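Local coordinates for putative exported protein (Bordetella pertussis, PDB 2DVZ) that binds glutamate and probably serves as the periplasmic solute receptor that hands it to a transport system of the tripartite tricarboxylate transporter family, at residues 79-84 against 241-247; 107-111 against 288-294; 201-205 against 220-224. One frame throughout, in Å; residues are numbered along the deposited sequence.

Contacts 1 and 2 adjoin each other on the same sheet, their centres about 9 Å apart; contact 3 lies about 24 Å from the centre of contact 1 and 29 Å from that of contact 2. Strand 241-248 joins the first two: it pairs with strand 78-82 in contact 1 and with strand 106-121, whose start is packed against helix 288-307 in contact 2. Along the chain their segments alternate, 79-84, 107-111, 241-247, 288-294, so the two loops cross, while 201-205 and 220-224 are nested inside both. Of the three, contact 1 reaches glutamate directly; contact 2 backs the same sheet, and contact 3 packs the end of helix 197-205 on the loop after strand 210-215, away from the ligand.

Contact 1. Residues 79-84 against 241-247; sequences LSIATV and VWYGLLA. With GLU (glutamic acid), chain G.
Strands 78-82 and 241-248 are antiparallel neighbours in the mixed sheet of this periplasmic binding protein, and the end of their ladder at Thr83 and Tyr243 opens into the glutamate pocket. Two hydrogen-bonded pairs hold it: Ser80 N to Leu246 O (3.1 Å) with its return bond from Leu246 N to Ser80 O, and Ala82 N to Gly244 O (2.8 Å) with Gly244 N to Ala82 O. Ile81 and Leu245 are the non-hydrogen-bonded pair between them; on the opposite face Ala82 CB presses on Leu246 CD1 at 3.4 Å, a tight fit. Ser80 OG meets a water that also bonds weakly to Leu246 O.

Nearer the ligand, Val84 covers one face of the Trp242 indole: CG2 stands 3.9 Å from the centroid of its six-membered ring, almost on the normal, a CH-pi contact. Tyr243 has CG anti to its carbonyl carbon (chi1 -62°), which carries the phenol past Thr83 CG2 to the ligand; Tyr243 OH gives a weak 2.6 Å hydrogen bond to glutamate O. That oxygen also accepts from a water gripped by Val84 N and Trp242 O, so backbone from both segments helps fix the carboxylate. Thr33, Ser85, Ser149 and Ser178 also hydrogen-bond to the ligand.

Strand 21-25 pairs with the other edge of 78-82 and strand 106-121 with that of 241-248; helix 288-307 packs on Ala82 and Trp242, and helix 32-48 lies against Ile81 and Tyr243.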
loop_
_atom_site.group_PDB
_atom_site.type_symbol
_atom_site.label_atom_id
_atom_site.label_comp_id
_atom_site.label_asym_id
_atom_site.label_seq_id
_atom_site.Cartn_x
_atom_site.Cartn_y
_atom_site.Cartn_z
ATOM N N LEU A 79 -17.530 4.015 -2.829
ATOM C CA LEU A 79 -16.647 2.874 -2.600
ATOM C C LEU A 79 -15.305 3.393 -2.122
ATOM O O LEU A 79 -15.081 4.603 -2.068
ATOM C CB LEU A 79 -16.484 2.076 -3.912
ATOM C CG LEU A 79 -17.787 1.637 -4.593
ATOM C CD1 LEU A 79 -17.423 1.034 -5.890
ATOM C CD2 LEU A 79 -18.551 0.633 -3.795
ATOM N N SER A 80 -14.411 2.485 -1.767
ATOM C CA SER A 80 -13.102 2.878 -1.267
ATOM C C SER A 80 -12.054 1.826 -1.614
ATOM O O SER A 80 -12.396 0.699 -2.021
ATOM C CB SER A 80 -13.132 3.190 0.251
ATOM O OG SER A 80 -13.372 2.017 1.028
ATOM N N ILE A 81 -10.776 2.225 -1.498
ATOM C CA ILE A 81 -9.642 1.357 -1.789
ATOM C C ILE A 81 -9.085 0.773 -0.505
ATOM O O ILE A 81 -8.625 1.529 0.364
ATOM C CB ILE A 81 -8.518 2.095 -2.581
ATOM C CG1 ILE A 81 -9.081 2.747 -3.840
ATOM C CG2 ILE A 81 -7.403 1.099 -3.009
ATOM C CD1 ILE A 81 -9.747 1.739 -4.813
ATOM N N ALA A 82 -9.141 -0.563 -0.385
ATOM C CA ALA A 82 -8.551 -1.262 0.760
ATOM C C ALA A 82 -7.054 -1.237 0.597
ATOM O O ALA A 82 -6.540 -1.394 -0.525
ATOM C CB ALA A 82 -9.040 -2.707 0.865
ATOM N N THR A 83 -6.361 -1.032 1.718
ATOM C CA THR A 83 -4.910 -1.001 1.760
ATOM C C THR A 83 -4.561 -1.711 3.035
ATOM O O THR A 83 -5.418 -1.843 3.919
ATOM C CB THR A 83 -4.362 0.433 1.860
ATOM O OG1 THR A 83 -4.764 0.993 3.109
ATOM C CG2 THR A 83 -4.846 1.320 0.704
ATOM N N VAL A 84 -3.314 -2.172 3.153
ATOM C CA VAL A 84 -2.891 -2.832 4.377
ATOM C C VAL A 84 -2.856 -1.846 5.560
ATOM O O VAL A 84 -3.046 -2.246 6.706
ATOM C CB VAL A 84 -1.557 -3.666 4.200
ATOM C CG1 VAL A 84 -1.164 -4.312 5.517
ATOM C CG2 VAL A 84 -1.733 -4.767 3.153
ATOM N N VAL A 241 2.249 -6.164 0.015
ATOM C CA VAL A 241 0.925 -5.631 0.334
ATOM C C VAL A 241 -0.042 -5.917 -0.847
ATOM O O VAL A 241 0.238 -6.786 -1.709
ATOM C CB VAL A 241 1.008 -4.116 0.718
ATOM C CG1 VAL A 241 1.883 -3.935 1.928
ATOM C CG2 VAL A 241 1.464 -3.218 -0.460
ATOM N N TRP A 242 -1.169 -5.209 -0.871
ATOM C CA TRP A 242 -2.185 -5.355 -1.905
ATOM C C TRP A 242 -3.116 -4.152 -1.870
ATOM O O TRP A 242 -3.117 -3.380 -0.894
ATOM C CB TRP A 242 -2.993 -6.686 -1.831
ATOM C CG TRP A 242 -3.430 -7.201 -0.429
ATOM C CD1 TRP A 242 -3.101 -8.397 0.107
ATOM C CD2 TRP A 242 -4.267 -6.535 0.552
ATOM N NE1 TRP A 242 -3.670 -8.540 1.345
ATOM C CE2 TRP A 242 -4.411 -7.424 1.641
ATOM C CE3 TRP A 242 -4.921 -5.285 0.604
ATOM C CZ2 TRP A 242 -5.139 -7.093 2.824
ATOM C CZ3 TRP A 242 -5.656 -4.938 1.797
ATOM C CH2 TRP A 242 -5.754 -5.859 2.882
ATOM N N TYR A 243 -3.854 -3.991 -2.965
ATOM C CA TYR A 243 -4.857 -2.949 -3.137
ATOM C C TYR A 243 -6.152 -3.562 -3.653
ATOM O O TYR A 243 -6.131 -4.345 -4.580
ATOM C CB TYR A 243 -4.337 -1.854 -4.105
ATOM C CG TYR A 243 -3.113 -1.224 -3.501
ATOM C CD1 TYR A 243 -3.238 -0.139 -2.610
ATOM C CD2 TYR A 243 -1.830 -1.763 -3.744
ATOM C CE1 TYR A 243 -2.114 0.412 -1.992
ATOM C CE2 TYR A 243 -0.693 -1.198 -3.155
ATOM C CZ TYR A 243 -0.838 -0.129 -2.268
ATOM O OH TYR A 243 0.277 0.411 -1.664
ATOM N N GLY A 244 -7.279 -3.196 -3.056
ATOM C CA GLY A 244 -8.549 -3.752 -3.485
ATOM C C GLY A 244 -9.726 -2.813 -3.316
ATOM O O GLY A 244 -9.570 -1.655 -2.919
ATOM N N LEU A 245 -10.918 -3.335 -3.604
ATOM C CA LEU A 245 -12.100 -2.525 -3.664
ATOM C C LEU A 245 -13.049 -2.931 -2.535
ATOM O O LEU A 245 -13.261 -4.100 -2.291
ATOM C CB LEU A 245 -12.748 -2.627 -5.051
ATOM C CG LEU A 245 -13.862 -1.615 -5.374
ATOM C CD1 LEU A 245 -13.435 -0.103 -5.358
ATOM C CD2 LEU A 245 -14.445 -1.967 -6.696
ATOM N N LEU A 246 -13.594 -1.929 -1.854
ATOM C CA LEU A 246 -14.467 -2.118 -0.692
ATOM C C LEU A 246 -15.743 -1.364 -0.930
ATOM O O LEU A 246 -15.749 -0.266 -1.518
ATOM C CB LEU A 246 -13.808 -1.530 0.565
ATOM C CG LEU A 246 -12.477 -2.160 1.022
ATOM C CD1 LEU A 246 -11.863 -1.350 2.188
ATOM C CD2 LEU A 246 -12.581 -3.717 1.352
ATOM N N ALA A 247 -16.828 -1.956 -0.470
ATOM C CA ALA A 247 -18.100 -1.250 -0.316
ATOM C C ALA A 247 -18.504 -1.253 1.181
ATOM O O ALA A 247 -18.016 -2.098 1.983
ATOM C CB ALA A 247 -19.184 -1.907 -1.184
HETATM N N GLU G . 1.007 3.031 2.775
HETATM C CA GLU G . -0.194 2.783 1.956
HETATM C C GLU G . -0.534 1.303 1.875
HETATM O O GLU G . -0.524 0.644 0.831
HETATM C CB GLU G . -0.070 3.454 0.591
HETATM C CG GLU G . 0.479 4.889 0.698
HETATM C CD GLU G . -0.005 5.812 -0.381
HETATM O OE1 GLU G . -0.803 5.337 -1.216
HETATM O OE2 GLU G . 0.385 7.034 -0.387
HETATM O OXT GLU G . -0.899 0.732 2.916
HETATM O O HOH W 1 -15.900 1.372 0.879
HETATM O O HOH W 2 -1.591 -1.833 1.033
#

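Contact 2. Residues 107-111 against 288-294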
loop_
_atom_site.group_PDB
_atom_site.type_symbol
_atom_site.label_atom_id
_atom_site.label_comp_id
_atom_site.label_asym_id
_atom_site.label_seq_id
_atom_site.Cartn_x
_atom_site.Cartn_y
_atom_site.Cartn_z
ATOM N N GLN A 107 -17.941 -4.370 3.163
ATOM C CA GLN A 107 -18.125 -5.505 2.277
ATOM C C GLN A 107 -16.950 -5.497 1.270
ATOM O O GLN A 107 -16.823 -4.573 0.454
ATOM C CB GLN A 107 -19.520 -5.456 1.567
ATOM C CG GLN A 107 -19.709 -6.448 0.399
ATOM C CD GLN A 107 -19.589 -7.888 0.848
ATOM O OE1 GLN A 107 -20.302 -8.297 1.708
ATOM N NE2 GLN A 107 -18.645 -8.633 0.303
ATOM N N PRO A 108 -16.090 -6.540 1.315
ATOM C CA PRO A 108 -15.065 -6.676 0.256
ATOM C C PRO A 108 -15.623 -6.988 -1.131
ATOM O O PRO A 108 -16.572 -7.749 -1.264
ATOM C CB PRO A 108 -14.209 -7.847 0.725
ATOM C CG PRO A 108 -14.493 -7.950 2.196
ATOM C CD PRO A 108 -15.968 -7.596 2.318
ATOM N N VAL A 109 -15.021 -6.386 -2.162
ATOM C CA VAL A 109 -15.420 -6.664 -3.516
ATOM C C VAL A 109 -14.373 -7.583 -4.177
ATOM O O VAL A 109 -14.710 -8.676 -4.655
ATOM C CB VAL A 109 -15.619 -5.351 -4.301
ATOM C CG1 VAL A 109 -15.905 -5.650 -5.757
ATOM C CG2 VAL A 109 -16.769 -4.511 -3.645
ATOM N N THR A 110 -13.118 -7.124 -4.187
ATOM C CA THR A 110 -12.008 -7.814 -4.845
ATOM C C THR A 110 -10.657 -7.150 -4.556
ATOM O O THR A 110 -10.548 -5.917 -4.387
ATOM C CB THR A 110 -12.215 -7.935 -6.384
ATOM O OG1 THR A 110 -11.388 -8.985 -6.906
ATOM C CG2 THR A 110 -11.918 -6.614 -7.090
ATOM N N ASN A 111 -9.640 -7.998 -4.478
ATOM C CA ASN A 111 -8.260 -7.576 -4.499
ATOM C C ASN A 111 -7.874 -7.294 -5.944
ATOM O O ASN A 111 -7.881 -8.191 -6.784
ATOM C CB ASN A 111 -7.405 -8.672 -3.859
ATOM C CG ASN A 111 -5.922 -8.354 -3.825
ATOM O OD1 ASN A 111 -5.442 -7.379 -4.411
ATOM N ND2 ASN A 111 -5.184 -9.184 -3.115
ATOM N N PRO A 288 -14.731 -11.882 -3.419
ATOM C CA PRO A 288 -14.946 -11.180 -2.148
ATOM C C PRO A 288 -14.409 -11.968 -0.948
ATOM O O PRO A 288 -13.722 -11.389 -0.123
ATOM C CB PRO A 288 -16.471 -11.030 -2.091
ATOM C CG PRO A 288 -16.869 -10.950 -3.517
ATOM C CD PRO A 288 -15.938 -11.836 -4.274
ATOM N N GLU A 289 -14.706 -13.268 -0.876
ATOM C CA GLU A 289 -14.298 -14.126 0.233
ATOM C C GLU A 289 -12.786 -14.349 0.298
ATOM O O GLU A 289 -12.188 -14.467 1.397
ATOM C CB GLU A 289 -14.984 -15.510 0.175
ATOM C CG GLU A 289 -16.478 -15.485 0.149
ATOM C CD GLU A 289 -17.051 -15.369 -1.262
ATOM O OE1 GLU A 289 -16.354 -14.865 -2.177
ATOM O OE2 GLU A 289 -18.207 -15.801 -1.465
ATOM N N GLU A 290 -12.170 -14.455 -0.868
ATOM C CA GLU A 290 -10.722 -14.660 -0.915
ATOM C C GLU A 290 -10.029 -13.401 -0.404
ATOM O O GLU A 290 -9.067 -13.489 0.389
ATOM C CB GLU A 290 -10.282 -15.066 -2.331
ATOM C CG GLU A 290 -10.586 -16.552 -2.672
ATOM C CD GLU A 290 -10.483 -16.847 -4.175
ATOM O OE1 GLU A 290 -10.318 -18.027 -4.562
ATOM O OE2 GLU A 290 -10.550 -15.896 -4.990
ATOM N N PHE A 291 -10.550 -12.239 -0.812
ATOM C CA PHE A 291 -10.051 -10.953 -0.322
ATOM C C PHE A 291 -10.261 -10.796 1.198
ATOM O O PHE A 291 -9.335 -10.395 1.919
ATOM C CB PHE A 291 -10.678 -9.798 -1.121
ATOM C CG PHE A 291 -10.016 -8.447 -0.891
ATOM C CD1 PHE A 291 -8.627 -8.349 -0.604
ATOM C CD2 PHE A 291 -10.768 -7.263 -1.026
ATOM C CE1 PHE A 291 -8.015 -7.117 -0.413
ATOM C CE2 PHE A 291 -10.167 -6.011 -0.844
ATOM C CZ PHE A 291 -8.767 -5.939 -0.530
ATOM N N ALA A 292 -11.453 -11.148 1.690
ATOM C CA ALA A 292 -11.751 -11.065 3.142
ATOM C C ALA A 292 -10.758 -11.901 3.943
ATOM O O ALA A 292 -10.371 -11.539 5.062
ATOM C CB ALA A 292 -13.201 -11.507 3.444
ATOM N N LYS A 293 -10.358 -13.030 3.360
ATOM C CA LYS A 293 -9.389 -13.928 3.988
ATOM C C LYS A 293 -7.975 -13.273 4.033
ATOM O O LYS A 293 -7.276 -13.353 5.037
ATOM C CB LYS A 293 -9.390 -15.294 3.296
ATOM C CG LYS A 293 -8.284 -16.210 3.839
ATOM C CD LYS A 293 -8.278 -17.630 3.290
ATOM C CE LYS A 293 -7.181 -18.445 4.016
ATOM N NZ LYS A 293 -6.997 -19.832 3.415
ATOM N N GLU A 294 -7.591 -12.608 2.956
ATOM C CA GLU A 294 -6.376 -11.804 2.888
ATOM C C GLU A 294 -6.399 -10.671 3.893
ATOM O O GLU A 294 -5.417 -10.467 4.610
ATOM C CB GLU A 294 -6.172 -11.256 1.461
ATOM C CG GLU A 294 -5.857 -12.394 0.460
ATOM C CD GLU A 294 -5.900 -11.988 -0.981
ATOM O OE1 GLU A 294 -6.636 -11.051 -1.380
ATOM O OE2 GLU A 294 -5.175 -12.651 -1.740
#
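Gln107 and Pro108 meet Pro288 and the first turns of helix 288-307, whose segment 288-294 crosses 107-111 at 91° in an alpha-on-beta packing. Gln107 folds back: NE2 donates to Pro108 O at 2.7 Å, the acceptor lying in the amide plane, and its end slants past Pro288 CB. Pro108 points at the helix, with CB against Phe291 CD2 (3.9 Å) and CG against Ala292 CB. At Val109 and Thr110 the strand makes a classic beta bulge opposite Leu245; both side chains start away from the helix, and the backbone does the touching. Val109 O approaches Pro288 CG at 3.3 Å, while the carbonyl of Thr110 meets Phe291 CD2 and CE2; Thr110 OG1 bonds to Asn286 O. Asn111 turns back toward the helix, near Glu294, whose carboxylate accepts a hydrogen bond from Asn286. The phenyl ring of Phe291, with CG anti to its backbone N (chi1 -168°), lies against the backbone of Thr110 and Asn111 and meets Trp242 edge-to-face. Asn111 N, bonded to Asn286 OD1, lies over one face of this ring, 3.6 Å from its plane near its margin, and Asn111 CB sits 3.5 Å from Phe291 CD1.

Contact 3. Residues 201-205 against 220-224. With CD (cadmium ion), chain F.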
loop_
_atom_site.group_PDB
_atom_site.type_symbol
_atom_site.label_atom_id
_atom_site.label_comp_id
_atom_site.label_asym_id
_atom_site.label_seq_id
_atom_site.Cartn_x
_atom_site.Cartn_y
_atom_site.Cartn_z
HETATM N N MSE A 201 8.694 3.507 -8.109
HETATM C CA MSE A 201 9.162 2.929 -9.385
HETATM C C MSE A 201 9.675 3.901 -10.450
HETATM O O MSE A 201 10.766 3.655 -10.965
HETATM C CB MSE A 201 8.176 1.913 -10.002
HETATM C CG MSE A 201 8.747 1.204 -11.255
HETATM SE SE MSE A 201 10.328 0.023 -10.801
HETATM C CE MSE A 201 9.380 -1.640 -10.374
ATOM N N PRO A 202 8.911 4.977 -10.803
ATOM C CA PRO A 202 9.428 5.970 -11.785
ATOM C C PRO A 202 10.752 6.624 -11.408
ATOM O O PRO A 202 11.591 6.856 -12.294
ATOM C CB PRO A 202 8.314 7.038 -11.842
ATOM C CG PRO A 202 7.062 6.280 -11.441
ATOM C CD PRO A 202 7.537 5.317 -10.375
ATOM N N GLN A 203 10.925 6.933 -10.117
ATOM C CA GLN A 203 12.146 7.568 -9.637
ATOM C C GLN A 203 13.320 6.620 -9.616
ATOM O O GLN A 203 14.465 7.035 -9.745
ATOM C CB GLN A 203 11.982 8.145 -8.230
ATOM C CG GLN A 203 10.748 9.018 -8.026
ATOM C CD GLN A 203 10.634 10.170 -9.008
ATOM O OE1 GLN A 203 11.642 10.764 -9.447
ATOM N NE2 GLN A 203 9.376 10.501 -9.364
ATOM N N ILE A 204 13.039 5.348 -9.398
ATOM C CA ILE A 204 14.084 4.363 -9.346
ATOM C C ILE A 204 14.593 4.153 -10.764
ATOM O O ILE A 204 15.816 4.102 -11.001
ATOM C CB ILE A 204 13.563 3.054 -8.691
ATOM C CG1 ILE A 204 13.373 3.279 -7.175
ATOM C CG2 ILE A 204 14.485 1.886 -8.948
ATOM C CD1 ILE A 204 12.377 2.274 -6.545
ATOM N N GLN A 205 13.642 4.038 -11.701
ATOM C CA GLN A 205 13.953 3.871 -13.105
ATOM C C GLN A 205 14.827 5.007 -13.612
ATOM O O GLN A 205 15.788 4.746 -14.361
ATOM C CB GLN A 205 12.687 3.741 -13.953
ATOM C CG GLN A 205 11.928 2.454 -13.718
ATOM C CD GLN A 205 12.613 1.210 -14.281
ATOM O OE1 GLN A 205 13.651 1.312 -14.917
ATOM N NE2 GLN A 205 12.035 0.035 -14.049
ATOM N N ILE A 220 12.101 -8.688 -9.592
ATOM C CA ILE A 220 11.147 -8.140 -10.521
ATOM C C ILE A 220 11.867 -7.629 -11.803
ATOM O O ILE A 220 12.811 -6.898 -11.722
ATOM C CB ILE A 220 10.314 -7.032 -9.801
ATOM C CG1 ILE A 220 9.254 -7.684 -8.915
ATOM C CG2 ILE A 220 9.679 -6.075 -10.766
ATOM C CD1 ILE A 220 8.388 -6.666 -7.994
ATOM N N ASP A 221 11.367 -8.023 -12.978
ATOM C CA ASP A 221 11.985 -7.731 -14.267
ATOM C C ASP A 221 12.289 -6.270 -14.535
ATOM O O ASP A 221 13.285 -5.954 -15.211
ATOM C CB ASP A 221 11.115 -8.274 -15.404
ATOM C CG ASP A 221 11.129 -9.777 -15.482
ATOM O OD1 ASP A 221 11.989 -10.454 -14.861
ATOM O OD2 ASP A 221 10.262 -10.299 -16.192
ATOM N N ALA A 222 11.431 -5.391 -14.035
ATOM C CA ALA A 222 11.616 -3.953 -14.153
ATOM C C ALA A 222 12.902 -3.546 -13.519
ATOM O O ALA A 222 13.539 -2.593 -13.978
ATOM C CB ALA A 222 10.464 -3.207 -13.446
ATOM N N ILE A 223 13.269 -4.214 -12.420
ATOM C CA ILE A 223 14.445 -3.821 -11.628
ATOM C C ILE A 223 15.169 -5.083 -11.131
ATOM O O ILE A 223 15.339 -5.318 -9.923
ATOM C CB ILE A 223 14.073 -2.859 -10.448
ATOM C CG1 ILE A 223 12.824 -3.374 -9.689
ATOM C CG2 ILE A 223 13.850 -1.388 -10.927
ATOM C CD1 ILE A 223 12.653 -2.758 -8.236
ATOM N N LYS A 224 15.627 -5.866 -12.103
ATOM C CA LYS A 224 16.077 -7.242 -11.903
ATOM C C LYS A 224 17.217 -7.405 -10.907
ATOM O O LYS A 224 17.276 -8.396 -10.180
ATOM C CB LYS A 224 16.423 -7.877 -13.261
ATOM C CG LYS A 224 15.593 -9.131 -13.500
ATOM C CD LYS A 224 15.701 -9.689 -14.898
ATOM C CE LYS A 224 15.493 -11.229 -14.766
ATOM N NZ LYS A 224 14.897 -11.948 -15.937
HETATM CD CD CD F . 11.180 -12.239 -16.739
HETATM O O HOH W 3 12.645 -11.942 -18.427
#
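Met201, a selenomethionine, and Ile204 project onto Ala222 and Ile223, in the long connection that follows strand 210-215; the end of helix 197-205 is packed against the beta turn 220-223.

Apolar contacts make up most of the interface. Met201 starts out pointing opposite its main-chain nitrogen (chi1 -174°), then folds at chi2 and chi3, bringing SE and CE over to the turn. Met201 and Ile223 reach toward each other tip to tip, SE lying 3.8 Å from Ile223 CG2, and Met201 CE rests 3.6 Å from Ala222 CB. Ile204 comes in at about a right angle to Ile223, and their CG2 methyls touch at 3.9 Å. Leu197 and Ile214 continue this apolar cluster behind Ile223 and Ile220.

A single hydrogen bond spans the two segments. Gln205, bent at chi2, sends NE2 to Ala222 O at 3.0 Å with an N-H...O angle of 148°. NE2 approaches Ala222 O from over the carbonyl plane, away from the lone-pair direction. Within the turn Ile223 N donates to Ile220 O, and Ala222 and Ile223 both point at the helix.

Charge and metal lie on the far side of the turn. Lys224 NZ makes a long, weak salt bridge to Asp221 OD1 and bonds weakly to a water that is itself a ligand of a cadmium ion. Asp221 grips that cadmium unevenly with both carboxylate oxygens, OD2 at 2.2 Å and OD1 at 2.7 Å.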